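Local coordinates for quinonprotein alcohol dehydrogenase-like protein (Bacteroides thetaiotaomicron VPI-5482, PDB 4R5O) that is of unknown function but joins an immunoglobulin-like beta-sandwich to a seven-bladed beta-propeller of the YVTN-repeat kind and binds calcium ions, at residues I273-I278 with L291-N296. Numbering follows the deposited sequence.
Sequences IQKQKI and LESADN
Where Ile273 meets Glu292 and Ser293, two strands of adjacent propeller blades come together through one backbone bond, and three side-chain-to-backbone bonds join it, in place of a continuous ladder of backbone bonds. The backbone link runs from Ser293 N to Ile273 O, 2.8 Å long. Around it, each of the three bonds pairs a side chain of one segment with the backbone of the other. The extended chain of Glu292, with CG anti to its own nitrogen (chi1 -179°), carries OE2 to Ile273 N, which it accepts at 3.1 Å through the anti lone pair, nearly straight at 169°. The other carboxylate oxygen, OE1, meets Lys311 in a salt bridge and Asn299 in a hydrogen bond, which should hold the group in place and favour its charged form. On the far side of the backbone link, Ser293 OG receives Lys275 N at 3.1 Å in a more bent bond, and the first carbons of the Lys275 side chain pass alongside the serine. In the third bond the side chain comes from the other segment: Gln274 NE2 donates to Leu291 O at 3.2 Å, the carbonyl oxygen lying within 6° of the amide plane, while OE1 is taken by Asn239, leaving the amide held at both ends.

The apolar side-chain pair between the two segments is Ile278 with Leu291, whose side chains run at about a right angle to each other. Ile278 CG1 rests 3.8 Å from Leu291 CG, and the CD1 methyls of the two residues also touch.

Strand 272-274 pairs with strand 246-252 in one blade, Gln274 bonding to Ser246 through the backbone, whereas strand 288-294 lies between 281-282 and 297-303 in the next; the contact thus joins two consecutive blades of the propeller, and Leu291 also packs on Ile300 of strand 297-303.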
loop_
_atom_site.group_PDB
_atom_site.type_symbol
_atom_site.label_atom_id
_atom_site.label_comp_id
_atom_site.label_asym_id
_atom_site.label_seq_id
_atom_site.Cartn_x
_atom_site.Cartn_y
_atom_site.Cartn_z
ATOM N N ILE A 273 -15.058 -3.499 25.656
ATOM C CA ILE A 273 -16.242 -3.044 24.924
ATOM C C ILE A 273 -15.804 -2.090 23.831
ATOM O O ILE A 273 -15.154 -1.088 24.105
ATOM C CB ILE A 273 -17.331 -2.373 25.837
ATOM C CG1 ILE A 273 -17.598 -3.090 27.213
ATOM C CG2 ILE A 273 -18.600 -1.956 25.060
ATOM C CD1 ILE A 273 -18.055 -4.435 27.167
ATOM N N GLN A 274 -16.187 -2.383 22.598
ATOM C CA GLN A 274 -15.892 -1.535 21.455
ATOM C C GLN A 274 -17.196 -1.185 20.742
ATOM O O GLN A 274 -18.077 -2.038 20.576
ATOM C CB GLN A 274 -14.892 -2.211 20.518
ATOM C CG GLN A 274 -13.514 -2.401 21.169
ATOM C CD GLN A 274 -12.508 -3.072 20.280
ATOM O OE1 GLN A 274 -12.844 -3.915 19.429
ATOM N NE2 GLN A 274 -11.238 -2.792 20.546
ATOM N N LYS A 275 -17.349 0.099 20.406
ATOM C CA LYS A 275 -18.534 0.622 19.725
ATOM C C LYS A 275 -18.117 1.338 18.436
ATOM O O LYS A 275 -18.879 2.136 17.894
ATOM C CB LYS A 275 -19.324 1.567 20.651
ATOM C CG LYS A 275 -19.860 0.928 21.930
ATOM C CD LYS A 275 -20.650 1.932 22.749
ATOM C CE LYS A 275 -21.213 1.324 24.007
ATOM N NZ LYS A 275 -21.974 2.324 24.801
ATOM N N GLN A 276 -16.897 1.050 17.945
ATOM C CA GLN A 276 -16.309 1.644 16.740
ATOM C C GLN A 276 -15.089 0.856 16.249
ATOM O O GLN A 276 -14.576 -0.014 16.961
ATOM C CB GLN A 276 -15.870 3.111 17.007
ATOM C CG GLN A 276 -14.674 3.219 17.980
ATOM C CD GLN A 276 -14.040 4.572 18.002
ATOM O OE1 GLN A 276 -14.675 5.578 18.340
ATOM N NE2 GLN A 276 -12.752 4.610 17.699
ATOM N N LYS A 277 -14.563 1.239 15.072
ATOM C CA LYS A 277 -13.343 0.666 14.537
ATOM C C LYS A 277 -12.161 1.207 15.262
ATOM O O LYS A 277 -11.990 2.432 15.324
ATOM C CB LYS A 277 -13.185 0.943 13.040
ATOM C CG LYS A 277 -14.241 0.377 12.157
ATOM C CD LYS A 277 -13.840 0.606 10.748
ATOM C CE LYS A 277 -14.903 0.119 9.814
ATOM N NZ LYS A 277 -14.441 0.178 8.408
ATOM N N ILE A 278 -11.348 0.310 15.812
ATOM C CA ILE A 278 -10.087 0.657 16.471
ATOM C C ILE A 278 -9.142 -0.540 16.277
ATOM O O ILE A 278 -9.569 -1.696 16.255
ATOM C CB ILE A 278 -10.213 1.103 17.959
ATOM C CG1 ILE A 278 -8.882 1.683 18.532
ATOM C CG2 ILE A 278 -10.780 0.029 18.824
ATOM C CD1 ILE A 278 -8.236 2.901 17.789
ATOM N N LEU A 291 -8.254 0.229 22.323
ATOM C CA LEU A 291 -9.131 1.138 23.060
ATOM C C LEU A 291 -10.457 0.475 23.385
ATOM O O LEU A 291 -10.943 -0.398 22.648
ATOM C CB LEU A 291 -9.402 2.446 22.282
ATOM C CG LEU A 291 -8.243 3.327 21.864
ATOM C CD1 LEU A 291 -8.772 4.520 21.164
ATOM C CD2 LEU A 291 -7.386 3.768 23.038
ATOM N N GLU A 292 -11.045 0.924 24.480
ATOM C CA GLU A 292 -12.353 0.503 24.951
ATOM C C GLU A 292 -13.229 1.727 24.961
ATOM O O GLU A 292 -12.763 2.820 25.311
ATOM C CB GLU A 292 -12.241 -0.164 26.331
ATOM C CG GLU A 292 -13.571 -0.646 26.886
ATOM C CD GLU A 292 -13.481 -1.358 28.207
ATOM O OE1 GLU A 292 -12.773 -0.851 29.104
ATOM O OE2 GLU A 292 -14.170 -2.389 28.371
ATOM N N SER A 293 -14.478 1.567 24.543
ATOM C CA SER A 293 -15.426 2.674 24.492
ATOM C C SER A 293 -15.985 2.918 25.893
ATOM O O SER A 293 -16.349 1.978 26.580
ATOM C CB SER A 293 -16.525 2.390 23.470
ATOM O OG SER A 293 -15.963 2.280 22.163
ATOM N N ALA A 294 -15.905 4.178 26.354
ATOM C CA ALA A 294 -16.375 4.639 27.670
ATOM C C ALA A 294 -17.337 5.830 27.487
ATOM O O ALA A 294 -17.377 6.435 26.404
ATOM C CB ALA A 294 -15.198 5.013 28.574
ATOM N N ASP A 295 -18.138 6.135 28.529
ATOM C CA ASP A 295 -19.159 7.185 28.497
ATOM C C ASP A 295 -18.557 8.575 28.234
ATOM O O ASP A 295 -19.004 9.258 27.304
ATOM C CB ASP A 295 -19.956 7.225 29.825
ATOM C CG ASP A 295 -20.806 6.005 30.152
ATOM O OD1 ASP A 295 -21.263 5.324 29.204
ATOM O OD2 ASP A 295 -21.121 5.805 31.350
ATOM N N ASN A 296 -17.548 8.974 29.035
ATOM C CA ASN A 296 -16.949 10.307 28.991
ATOM C C ASN A 296 -15.492 10.272 28.478
ATOM O O ASN A 296 -14.661 11.087 28.900
ATOM C CB ASN A 296 -17.009 10.943 30.397
ATOM C CG ASN A 296 -16.600 10.028 31.544
ATOM O OD1 ASN A 296 -16.281 8.832 31.371
ATOM N ND2 ASN A 296 -16.656 10.559 32.762
#